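PDB 4IIY: MccF, which provides self-immunity to microcin C7 in Escherichia coli, probably as a serine hydrolase of the S66 (LD-carboxypeptidase) peptidase family. Local coordinates for residues B[346-351]-B[362-366]; B[239-243]-B[259-263]; B[199-203]-B[343-347]; B[110-115]-B[139-143]. The protein carries 1 engineered substitution. All coordinates share one frame; numbering follows the deposited sequence.

Contact 1: B[346-351]-B[362-366]; sequences PLGVKL and ITEQY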
loop_
_atom_site.group_PDB
_atom_site.type_symbol
_atom_site.label_atom_id
_atom_site.label_comp_id
_atom_site.label_asym_id
_atom_site.label_seq_id
_atom_site.Cartn_x
_atom_site.Cartn_y
_atom_site.Cartn_z
ATOM N N PRO B 346 2.307 -5.918 23.635
ATOM C CA PRO B 346 0.843 -5.808 23.595
ATOM C C PRO B 346 0.447 -4.511 22.887
ATOM O O PRO B 346 1.069 -3.465 23.112
ATOM C CB PRO B 346 0.456 -5.757 25.078
ATOM C CG PRO B 346 1.652 -5.151 25.756
ATOM C CD PRO B 346 2.852 -5.681 24.984
ATOM N N LEU B 347 -0.563 -4.580 22.031
ATOM C CA LEU B 347 -1.087 -3.406 21.342
ATOM C C LEU B 347 -2.398 -2.936 21.967
ATOM O O LEU B 347 -3.263 -3.750 22.292
ATOM C CB LEU B 347 -1.335 -3.728 19.871
ATOM C CG LEU B 347 -0.117 -4.157 19.055
ATOM C CD1 LEU B 347 -0.553 -4.680 17.700
ATOM C CD2 LEU B 347 0.835 -3.001 18.896
ATOM N N GLY B 348 -2.541 -1.620 22.121
ATOM C CA GLY B 348 -3.773 -1.046 22.636
ATOM C C GLY B 348 -3.775 -0.756 24.123
ATOM O O GLY B 348 -4.820 -0.420 24.684
ATOM N N VAL B 349 -2.618 -0.886 24.764
ATOM C CA VAL B 349 -2.454 -0.515 26.171
ATOM C C VAL B 349 -1.390 0.566 26.303
ATOM O O VAL B 349 -0.619 0.810 25.371
ATOM C CB VAL B 349 -2.061 -1.719 27.063
ATOM C CG1 VAL B 349 -3.161 -2.772 27.062
ATOM C CG2 VAL B 349 -0.717 -2.327 26.626
ATOM N N LYS B 350 -1.341 1.208 27.468
ATOM C CA LYS B 350 -0.379 2.269 27.706
ATOM C C LYS B 350 1.056 1.762 27.853
ATOM O O LYS B 350 1.325 0.785 28.555
ATOM C CB LYS B 350 -0.768 3.092 28.941
ATOM C CG LYS B 350 -1.988 3.977 28.723
ATOM C CD LYS B 350 -2.376 4.702 29.999
ATOM C CE LYS B 350 -3.672 5.475 29.815
ATOM N NZ LYS B 350 -4.108 6.149 31.074
ATOM N N LEU B 351 1.955 2.475 27.186
ATOM C CA LEU B 351 3.394 2.354 27.383
ATOM C C LEU B 351 3.933 3.687 27.870
ATOM O O LEU B 351 3.329 4.736 27.634
ATOM C CB LEU B 351 4.109 2.035 26.067
ATOM C CG LEU B 351 3.575 0.926 25.174
ATOM C CD1 LEU B 351 4.457 0.826 23.935
ATOM C CD2 LEU B 351 3.536 -0.393 25.925
ATOM N N ILE B 362 5.813 -1.119 29.649
ATOM C CA ILE B 362 4.367 -1.312 29.625
ATOM C C ILE B 362 3.819 -0.878 30.986
ATOM O O ILE B 362 4.320 -1.318 32.029
ATOM C CB ILE B 362 3.993 -2.785 29.382
ATOM C CG1 ILE B 362 4.731 -3.365 28.167
ATOM C CG2 ILE B 362 2.489 -2.935 29.241
ATOM C CD1 ILE B 362 4.687 -4.882 28.105
ATOM N N THR B 363 2.814 -0.004 30.991
ATOM C CA THR B 363 2.320 0.541 32.255
ATOM C C THR B 363 0.868 0.188 32.561
ATOM O O THR B 363 0.341 0.573 33.610
ATOM C CB THR B 363 2.490 2.071 32.324
ATOM O OG1 THR B 363 1.687 2.687 31.310
ATOM C CG2 THR B 363 3.951 2.458 32.133
ATOM N N GLU B 364 0.225 -0.548 31.660
ATOM C CA GLU B 364 -1.173 -0.927 31.830
ATOM C C GLU B 364 -1.323 -2.443 31.724
ATOM O O GLU B 364 -0.686 -3.081 30.879
ATOM C CB GLU B 364 -2.032 -0.226 30.772
ATOM C CG GLU B 364 -3.482 -0.680 30.758
ATOM C CD GLU B 364 -4.309 -0.027 29.668
ATOM O OE1 GLU B 364 -3.793 0.837 28.936
ATOM O OE2 GLU B 364 -5.499 -0.390 29.539
ATOM N N GLN B 365 -2.170 -3.021 32.574
ATOM C CA GLN B 365 -2.439 -4.453 32.564
ATOM C C GLN B 365 -2.907 -4.912 31.185
ATOM O O GLN B 365 -3.767 -4.281 30.570
ATOM C CB GLN B 365 -3.511 -4.800 33.599
ATOM C CG GLN B 365 -3.796 -6.278 33.719
ATOM C CD GLN B 365 -4.859 -6.573 34.766
ATOM O OE1 GLN B 365 -5.310 -5.675 35.480
ATOM N NE2 GLN B 365 -5.266 -7.830 34.857
ATOM N N TYR B 366 -2.346 -6.023 30.714
ATOM C CA TYR B 366 -2.591 -6.475 29.342
ATOM C C TYR B 366 -2.977 -7.955 29.233
ATOM O O TYR B 366 -3.272 -8.433 28.138
ATOM C CB TYR B 366 -1.380 -6.147 28.454
ATOM C CG TYR B 366 -0.097 -6.780 28.945
ATOM C CD1 TYR B 366 0.251 -8.071 28.565
ATOM C CD2 TYR B 366 0.746 -6.100 29.812
ATOM C CE1 TYR B 366 1.420 -8.666 29.027
ATOM C CE2 TYR B 366 1.911 -6.677 30.277
ATOM C CZ TYR B 366 2.247 -7.955 29.888
ATOM O OH TYR B 366 3.412 -8.515 30.385
#
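Pro346 and Ile362 meet end on at the densely packed end of this contact, CD of Pro346 lying 3.7 Å from CD1 of Ile362. The same proline also serves Tyr366: its CG sits 4.0 Å above the plane of the Tyr366 ring, displaced toward the rim. A rigid, slim pyrrolidine suits this place, filling the gap between a branched side chain and an aromatic face. Tyr366 turns its ring there because its CG stands between the backbone N and the carbonyl carbon (chi1 59°), while its hydroxyl bonds to Ile189 O. Leu351 and Ile362 pair across an antiparallel hairpin in the C-terminal domain, at a non-hydrogen-bonded position of strands 350-354 and 359-362, and CD2 of Leu351 lies 3.9 Å from CG1 of Ile362. Beta-branched Val349 leans in more loosely, its CG2 being 4.2 Å from CG2 of Ile362.

The opposite character prevails around Lys350, whose extended side chain leads away into solvent. Its backbone does the bonding: Thr363 N donates to Lys350 O at 3.0 Å, and Lys350 N donates to Glu364 OE1 at 2.9 Å. This second bond uses the anti side of the carboxylate, 29° out of its plane. Thr363 turns OG1 to Glu238, while Lys350 NZ remains 5.7 Å from Glu364 OE1, too far for a salt bridge. Beyond the last strand pair, therefore, a carboxylate takes the place of a backbone carbonyl as acceptor for Lys350 N; this bond probably favours the ionised form of Glu364, with the ammonium adding only diffuse attraction.

Contact 2: B[239-243]-B[259-263]; sequences GRVIG and PEIRN. With EDO (1,2-ethanediol), chain M.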
loop_
_atom_site.group_PDB
_atom_site.type_symbol
_atom_site.label_atom_id
_atom_site.label_comp_id
_atom_site.label_asym_id
_atom_site.label_seq_id
_atom_site.Cartn_x
_atom_site.Cartn_y
_atom_site.Cartn_z
ATOM N N GLY B 239 1.322 6.841 26.809
ATOM C CA GLY B 239 0.094 6.834 26.032
ATOM C C GLY B 239 -0.198 5.459 25.470
ATOM O O GLY B 239 0.676 4.587 25.444
ATOM N N ARG B 240 -1.435 5.258 25.030
ATOM C CA ARG B 240 -1.848 4.001 24.417
ATOM C C ARG B 240 -1.079 3.755 23.127
ATOM O O ARG B 240 -1.036 4.618 22.261
ATOM C CB ARG B 240 -3.339 4.062 24.090
ATOM C CG ARG B 240 -3.860 2.807 23.417
ATOM C CD ARG B 240 -5.318 2.931 22.995
ATOM N NE ARG B 240 -5.493 3.922 21.937
ATOM C CZ ARG B 240 -6.461 3.886 21.026
ATOM N NH1 ARG B 240 -7.350 2.896 21.024
ATOM N NH2 ARG B 240 -6.531 4.841 20.108
ATOM N N VAL B 241 -0.491 2.569 22.991
ATOM C CA VAL B 241 0.214 2.240 21.759
ATOM C C VAL B 241 -0.727 1.627 20.718
ATOM O O VAL B 241 -1.564 0.775 21.040
ATOM C CB VAL B 241 1.429 1.323 22.017
ATOM C CG1 VAL B 241 1.013 -0.044 22.531
ATOM C CG2 VAL B 241 2.272 1.183 20.751
ATOM N N ILE B 242 -0.597 2.085 19.477
ATOM C CA ILE B 242 -1.437 1.612 18.380
ATOM C C ILE B 242 -0.567 1.488 17.140
ATOM O O ILE B 242 0.314 2.320 16.910
ATOM C CB ILE B 242 -2.592 2.604 18.077
ATOM C CG1 ILE B 242 -3.573 2.678 19.238
ATOM C CG2 ILE B 242 -3.355 2.197 16.816
ATOM C CD1 ILE B 242 -4.460 1.462 19.350
ATOM N N GLY B 243 -0.818 0.459 16.331
ATOM C CA GLY B 243 -0.163 0.354 15.034
ATOM C C GLY B 243 0.210 -1.059 14.642
ATOM O O GLY B 243 -0.586 -1.983 14.798
ATOM N N PRO B 259 -8.323 0.646 13.823
ATOM C CA PRO B 259 -8.562 1.350 15.091
ATOM C C PRO B 259 -8.350 2.850 14.936
ATOM O O PRO B 259 -7.389 3.282 14.309
ATOM C CB PRO B 259 -7.500 0.778 16.036
ATOM C CG PRO B 259 -6.984 -0.457 15.378
ATOM C CD PRO B 259 -7.212 -0.319 13.908
ATOM N N GLU B 260 -9.249 3.641 15.509
ATOM C CA GLU B 260 -9.106 5.091 15.494
ATOM C C GLU B 260 -7.876 5.489 16.305
ATOM O O GLU B 260 -7.724 5.060 17.451
ATOM C CB GLU B 260 -10.343 5.777 16.084
ATOM C CG GLU B 260 -10.246 7.301 16.075
ATOM C CD GLU B 260 -11.323 7.985 16.899
ATOM O OE1 GLU B 260 -11.829 7.371 17.860
ATOM O OE2 GLU B 260 -11.657 9.147 16.585
ATOM N N ILE B 261 -7.019 6.306 15.707
ATOM C CA ILE B 261 -5.881 6.893 16.405
ATOM C C ILE B 261 -6.339 8.177 17.077
ATOM O O ILE B 261 -7.045 8.985 16.472
ATOM C CB ILE B 261 -4.722 7.165 15.439
ATOM C CG1 ILE B 261 -4.194 5.830 14.908
ATOM C CG2 ILE B 261 -3.609 7.956 16.130
ATOM C CD1 ILE B 261 -3.173 5.947 13.786
ATOM N N ARG B 262 -5.956 8.344 18.337
ATOM C CA ARG B 262 -6.472 9.446 19.135
ATOM C C ARG B 262 -5.368 10.310 19.702
ATOM O O ARG B 262 -4.222 9.879 19.817
ATOM C CB ARG B 262 -7.340 8.908 20.270
ATOM C CG ARG B 262 -8.574 8.162 19.770
ATOM C CD ARG B 262 -9.626 7.998 20.855
ATOM N NE ARG B 262 -9.356 6.856 21.722
ATOM C CZ ARG B 262 -9.874 5.645 21.545
ATOM N NH1 ARG B 262 -10.692 5.412 20.526
ATOM N NH2 ARG B 262 -9.574 4.665 22.387
ATOM N N ASN B 263 -5.723 11.546 20.040
ATOM C CA ASN B 263 -4.788 12.447 20.696
ATOM C C ASN B 263 -4.087 11.755 21.854
ATOM O O ASN B 263 -4.731 11.144 22.702
ATOM C CB ASN B 263 -5.516 13.686 21.223
ATOM C CG ASN B 263 -5.948 14.624 20.117
ATOM O OD1 ASN B 263 -5.287 14.744 19.087
ATOM N ND2 ASN B 263 -7.062 15.317 20.336
HETATM C C1 EDO M . -6.313 6.501 11.312
HETATM O O1 EDO M . -6.279 7.825 10.757
HETATM C C2 EDO M . -7.608 6.308 12.083
HETATM O O2 EDO M . -7.648 7.285 13.129
HETATM O O HOH W 1 -9.175 3.027 18.782
#
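Glu260 O is gripped twice: NH2 of Arg240 donates to it at 2.9 Å, and a water donates to it at 2.8 Å. The arginine approaches in the carbonyl plane, although the oxygen lies 16° out of the plane of the guanidinium. The same water accepts from NH1 of Arg240 at 2.9 Å, so that both terminal nitrogens converge on one carbonyl, directly and through the solvent bridge. Arginine suits the place because one flat group can offer several N-H bonds at its edge while presenting two faces for packing. CD1 of Ile242 stands 3.5 Å over the centre of one face. On the opposite face lies the guanidinium of Arg262, stacked with centres 3.9 Å apart and planes only 20° from parallel.

Arg240 and Ile242 belong to strand 236-245 of the mixed sheet in the C-terminal domain, and residues 259-263 form part of the connection that leads on to the parallel neighbouring strand 266-270. With its CG opposite the backbone N (chi1 179°), Arg240 extends from the strand before bending at chi3 to lay its head against this connection.

Two like charges can stack here probably because carboxylates lie at hand. Asp265 makes a salt bridge with Arg240 and also accepts from the backbone N of Arg262, and Glu260 forms a weak salt bridge with Arg262. Farther along, Ile242 and Ile261 pass antiparallel, CG2 of the former 4.2 Å from CG1 of the latter. Ile261 N donates at 2.8 Å to O2 of a 1,2-ethanediol, probably a crystallisation additive.

Contact 3: B[199-203]-B[343-347]; sequences TYTLP and LTLPL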
loop_
_atom_site.group_PDB
_atom_site.type_symbol
_atom_site.label_atom_id
_atom_site.label_comp_id
_atom_site.label_asym_id
_atom_site.label_seq_id
_atom_site.Cartn_x
_atom_site.Cartn_y
_atom_site.Cartn_z
ATOM N N THR B 199 9.578 -3.070 32.260
ATOM C CA THR B 199 10.543 -2.341 31.449
ATOM C C THR B 199 11.305 -3.304 30.541
ATOM O O THR B 199 11.910 -4.274 31.008
ATOM C CB THR B 199 11.518 -1.535 32.335
ATOM O OG1 THR B 199 10.761 -0.652 33.177
ATOM C CG2 THR B 199 12.486 -0.723 31.480
ATOM N N TYR B 200 11.266 -3.045 29.237
ATOM C CA TYR B 200 11.902 -3.931 28.270
ATOM C C TYR B 200 13.416 -4.003 28.428
ATOM O O TYR B 200 14.078 -2.995 28.691
ATOM C CB TYR B 200 11.566 -3.498 26.842
ATOM C CG TYR B 200 10.201 -3.951 26.394
ATOM C CD1 TYR B 200 10.008 -5.231 25.874
ATOM C CD2 TYR B 200 9.103 -3.108 26.489
ATOM C CE1 TYR B 200 8.765 -5.660 25.470
ATOM C CE2 TYR B 200 7.849 -3.531 26.084
ATOM C CZ TYR B 200 7.692 -4.803 25.578
ATOM O OH TYR B 200 6.439 -5.217 25.187
ATOM N N THR B 201 13.948 -5.208 28.242
ATOM C CA THR B 201 15.371 -5.405 28.046
ATOM C C THR B 201 15.737 -4.963 26.635
ATOM O O THR B 201 14.875 -4.886 25.750
ATOM C CB THR B 201 15.738 -6.886 28.207
ATOM O OG1 THR B 201 14.931 -7.673 27.319
ATOM C CG2 THR B 201 15.482 -7.338 29.629
ATOM N N LEU B 202 17.010 -4.656 26.437
ATOM C CA LEU B 202 17.526 -4.245 25.141
ATOM C C LEU B 202 18.414 -5.359 24.615
ATOM O O LEU B 202 19.443 -5.657 25.218
ATOM C CB LEU B 202 18.360 -2.974 25.301
ATOM C CG LEU B 202 18.965 -2.405 24.016
ATOM C CD1 LEU B 202 17.878 -1.822 23.127
ATOM C CD2 LEU B 202 20.024 -1.347 24.339
ATOM N N PRO B 203 18.022 -6.003 23.501
ATOM C CA PRO B 203 18.915 -7.038 22.963
ATOM C C PRO B 203 20.321 -6.496 22.715
ATOM O O PRO B 203 20.492 -5.399 22.191
ATOM C CB PRO B 203 18.242 -7.428 21.645
ATOM C CG PRO B 203 16.791 -7.155 21.898
ATOM C CD PRO B 203 16.770 -5.909 22.735
ATOM N N LEU B 343 11.086 -8.751 20.218
ATOM C CA LEU B 343 10.383 -8.641 21.490
ATOM C C LEU B 343 8.875 -8.761 21.251
ATOM O O LEU B 343 8.396 -8.536 20.138
ATOM C CB LEU B 343 10.693 -7.290 22.137
ATOM C CG LEU B 343 12.189 -7.004 22.331
ATOM C CD1 LEU B 343 12.421 -5.560 22.759
ATOM C CD2 LEU B 343 12.805 -7.965 23.339
ATOM N N THR B 344 8.136 -9.110 22.296
ATOM C CA THR B 344 6.679 -9.224 22.252
ATOM C C THR B 344 6.051 -7.956 22.840
ATOM O O THR B 344 6.436 -7.531 23.943
ATOM C CB THR B 344 6.220 -10.476 23.022
ATOM O OG1 THR B 344 6.633 -11.647 22.309
ATOM C CG2 THR B 344 4.708 -10.500 23.167
ATOM N N LEU B 345 5.090 -7.364 22.124
ATOM C CA LEU B 345 4.486 -6.084 22.503
ATOM C C LEU B 345 2.957 -6.151 22.487
ATOM O O LEU B 345 2.353 -6.397 21.440
ATOM C CB LEU B 345 4.929 -5.009 21.510
ATOM C CG LEU B 345 4.380 -3.599 21.719
ATOM C CD1 LEU B 345 4.992 -2.963 22.953
ATOM C CD2 LEU B 345 4.644 -2.737 20.490
ATOM N N PRO B 346 2.307 -5.918 23.635
ATOM C CA PRO B 346 0.843 -5.808 23.595
ATOM C C PRO B 346 0.447 -4.511 22.887
ATOM O O PRO B 346 1.069 -3.465 23.112
ATOM C CB PRO B 346 0.456 -5.757 25.078
ATOM C CG PRO B 346 1.652 -5.151 25.756
ATOM C CD PRO B 346 2.852 -5.681 24.984
ATOM N N LEU B 347 -0.563 -4.580 22.031
ATOM C CA LEU B 347 -1.087 -3.406 21.342
ATOM C C LEU B 347 -2.398 -2.936 21.967
ATOM O O LEU B 347 -3.263 -3.750 22.292
ATOM C CB LEU B 347 -1.335 -3.728 19.871
ATOM C CG LEU B 347 -0.117 -4.157 19.055
ATOM C CD1 LEU B 347 -0.553 -4.680 17.700
ATOM C CD2 LEU B 347 0.835 -3.001 18.896
#
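Tyr200 extends from the loop after strand 198-199 and meets the chain at the start of strand 345-347, an edge strand of the six-stranded mixed sheet. The contact thus joins the end of one sheet to the border of another, between segments at least 140 residues apart in sequence. The ring points its hydroxyl end at the backbone: OH donates to Thr344 O at 2.6 Å, with the oxygen at the ring edge and in its plane. Seen from the acceptor, the approach is bent, the C=O...OH angle being 136°. Tyrosine suits the place, since its long ring can cross a buried apolar layer and still supply a donor to the carbonyl just before the strand.

Two leucines meet the ring obliquely from the same side of its plane, in different orientations. Leu343 runs antiparallel to Tyr200, so that its CD1 lies 4.0 Å from CD1 of the ring, near the base rather than the tip. Leu345 lies roughly perpendicular to the tyrosine, its CD1 coming within 4.2 Å of CZ; this methyl reaches the phenol because CG of Leu345 is opposite the backbone N (chi1 179°). The other branch of Leu343, CD2, meets Pro203 CG at 4.3 Å, so a single forked side chain fills the space between the tyrosine and the next proline.

Ile189 of helix 178-191 also packs on Tyr200, and Phe334 and Tyr198 make edge-to-face contacts with its ring; Ser185 of that helix holds Thr344 N. At the hydroxyl end, Pro346 closes in with its CD 3.6 Å from Tyr200 OH.

Contact 4: B[110-115]-B[139-143]; sequences ITCIMS and KIIIG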
loop_
_atom_site.group_PDB
_atom_site.type_symbol
_atom_site.label_atom_id
_atom_site.label_comp_id
_atom_site.label_asym_id
_atom_site.label_seq_id
_atom_site.Cartn_x
_atom_site.Cartn_y
_atom_site.Cartn_z
ATOM N N ILE B 110 -7.223 -24.218 23.803
ATOM C CA ILE B 110 -6.178 -23.340 23.273
ATOM C C ILE B 110 -6.070 -22.044 24.073
ATOM O O ILE B 110 -7.059 -21.343 24.263
ATOM C CB ILE B 110 -6.423 -23.040 21.775
ATOM C CG1 ILE B 110 -6.334 -24.330 20.968
ATOM C CG2 ILE B 110 -5.408 -22.026 21.254
ATOM C CD1 ILE B 110 -6.603 -24.168 19.487
ATOM N N THR B 111 -4.868 -21.731 24.547
ATOM C CA THR B 111 -4.629 -20.499 25.293
ATOM C C THR B 111 -4.089 -19.382 24.384
ATOM O O THR B 111 -4.319 -18.201 24.629
ATOM C CB THR B 111 -3.643 -20.738 26.461
ATOM O OG1 THR B 111 -4.229 -21.650 27.398
ATOM C CG2 THR B 111 -3.310 -19.448 27.185
ATOM N N CYS B 112 -3.351 -19.778 23.347
ATOM C CA CYS B 112 -2.661 -18.841 22.461
ATOM C C CYS B 112 -2.866 -19.268 21.018
ATOM O O CYS B 112 -2.681 -20.443 20.680
ATOM C CB CYS B 112 -1.166 -18.798 22.802
ATOM S SG CYS B 112 -0.120 -17.851 21.670
ATOM N N ILE B 113 -3.277 -18.312 20.189
ATOM C CA ILE B 113 -3.429 -18.504 18.749
ATOM C C ILE B 113 -2.311 -17.727 18.057
ATOM O O ILE B 113 -2.250 -16.499 18.159
ATOM C CB ILE B 113 -4.813 -18.022 18.271
ATOM C CG1 ILE B 113 -5.912 -18.890 18.899
ATOM C CG2 ILE B 113 -4.909 -18.050 16.753
ATOM C CD1 ILE B 113 -7.326 -18.428 18.581
ATOM N N MET B 114 -1.423 -18.460 17.386
ATOM C CA MET B 114 -0.176 -17.925 16.848
ATOM C C MET B 114 -0.121 -18.064 15.329
ATOM O O MET B 114 -0.369 -19.139 14.781
ATOM C CB MET B 114 1.007 -18.680 17.470
ATOM C CG MET B 114 2.381 -18.261 16.949
ATOM S SD MET B 114 3.735 -19.204 17.711
ATOM C CE MET B 114 3.705 -18.532 19.377
ATOM N N SER B 115 0.209 -16.973 14.646
ATOM C CA SER B 115 0.413 -17.011 13.212
ATOM C C SER B 115 1.588 -17.904 12.846
ATOM O O SER B 115 2.604 -17.886 13.537
ATOM C CB SER B 115 0.681 -15.589 12.729
ATOM O OG SER B 115 1.006 -15.562 11.359
ATOM N N LYS B 139 -8.489 -15.094 23.851
ATOM C CA LYS B 139 -7.228 -15.825 23.852
ATOM C C LYS B 139 -6.116 -14.861 23.475
ATOM O O LYS B 139 -6.380 -13.769 22.968
ATOM C CB LYS B 139 -7.268 -16.995 22.859
ATOM C CG LYS B 139 -8.308 -18.075 23.205
ATOM C CD LYS B 139 -8.389 -19.139 22.119
ATOM C CE LYS B 139 -9.630 -20.012 22.272
ATOM N NZ LYS B 139 -9.679 -20.736 23.580
ATOM N N ILE B 140 -4.879 -15.263 23.739
ATOM C CA ILE B 140 -3.721 -14.519 23.278
ATOM C C ILE B 140 -3.574 -14.722 21.772
ATOM O O ILE B 140 -3.371 -15.845 21.313
ATOM C CB ILE B 140 -2.447 -15.013 23.981
ATOM C CG1 ILE B 140 -2.558 -14.802 25.496
ATOM C CG2 ILE B 140 -1.211 -14.310 23.406
ATOM C CD1 ILE B 140 -1.517 -15.556 26.294
ATOM N N ILE B 141 -3.692 -13.643 21.004
ATOM C CA ILE B 141 -3.537 -13.704 19.555
ATOM C C ILE B 141 -2.237 -12.985 19.230
ATOM O O ILE B 141 -2.060 -11.830 19.628
ATOM C CB ILE B 141 -4.703 -12.997 18.821
ATOM C CG1 ILE B 141 -6.063 -13.404 19.398
ATOM C CG2 ILE B 141 -4.612 -13.247 17.315
ATOM C CD1 ILE B 141 -6.376 -14.843 19.279
ATOM N N ILE B 142 -1.327 -13.666 18.539
ATOM C CA ILE B 142 0.025 -13.156 18.345
ATOM C C ILE B 142 0.570 -13.444 16.946
ATOM O O ILE B 142 0.340 -14.514 16.367
ATOM C CB ILE B 142 0.975 -13.689 19.457
ATOM C CG1 ILE B 142 2.334 -12.976 19.439
ATOM C CG2 ILE B 142 1.125 -15.213 19.369
ATOM C CD1 ILE B 142 3.109 -13.169 20.732
ATOM N N GLY B 143 1.264 -12.451 16.401
ATOM C CA GLY B 143 1.952 -12.560 15.125
ATOM C C GLY B 143 2.437 -11.178 14.737
ATOM O O GLY B 143 2.437 -10.262 15.561
#
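Ile113 N donates to Ile140 O at 2.7 Å, the shortest bond of a parallel ladder in which Ile140 N bonds to Thr111 O, Ile142 N to Ile113 O and Ser115 N to Ile142 O. Ile113 is thus held through both its N and its O, by the two residues flanking Ile141. At the entrance to the ladder Lys139 NZ donates to Ile110 O at 2.8 Å, in the carbonyl plane. Its chain runs extended and then bends at chi4 (-60°), which turns the ammonium back onto that oxygen; Asn107 O is a second acceptor.

The strands are the two parallel arms of a beta-alpha-beta unit closed through helix 131-136. Outward from the backbone, Ile113 and Ile141 project together on one face, CB of Ile113 3.7 Å from CD1 of Ile141, and the aliphatic CD of Lys139 adds to this layer at 3.8 Å from Ile113 CD1. Phe101 and Leu104 of helix 94-105 pack on Ile113. On the other face, with Ile140 and Ile142, SG of Cys112 lies 3.7 Å from CG2 of Ile142, and Met114 CB is 4.0 Å from that same methyl. At the far end Ser115 CB approaches Gly143 CA at 4.1 Å, room that glycine's bare backbone leaves. Beta-branched isoleucines suit both buried faces, and the chemistry implies that the lysine, though buried, can probably keep its charge because two backbone carbonyls receive its ammonium.

Contacts 1 and 3 share Pro346 and Leu347, and their centres lie 11 Å apart; CD1 of Ile362 packs 3.4 Å from OH of Tyr200. Contact 2 adjoins contact 1 because strands 236-245 and 350-354 are neighbours in one sheet, Gly348 N probably bonding to Val241 O at 2.8 Å. Contact 4, in the N-terminal domain, has its centre about 17 Å from those of contacts 1 and 3, touching 3 where Thr344 CG2 meets Ile142 CD1 at 4.0 Å. It lies close to the ligand: the side chain of Ser115 is about 7 Å from the glutamylsulfamoyl inosine, and Gly143 is about 7 Å from the side chain of Ala145, the engineered residue at the predicted nucleophile position. The side chain of Leu345 is about 9 Å from that of Glu270, a predicted charge-relay residue.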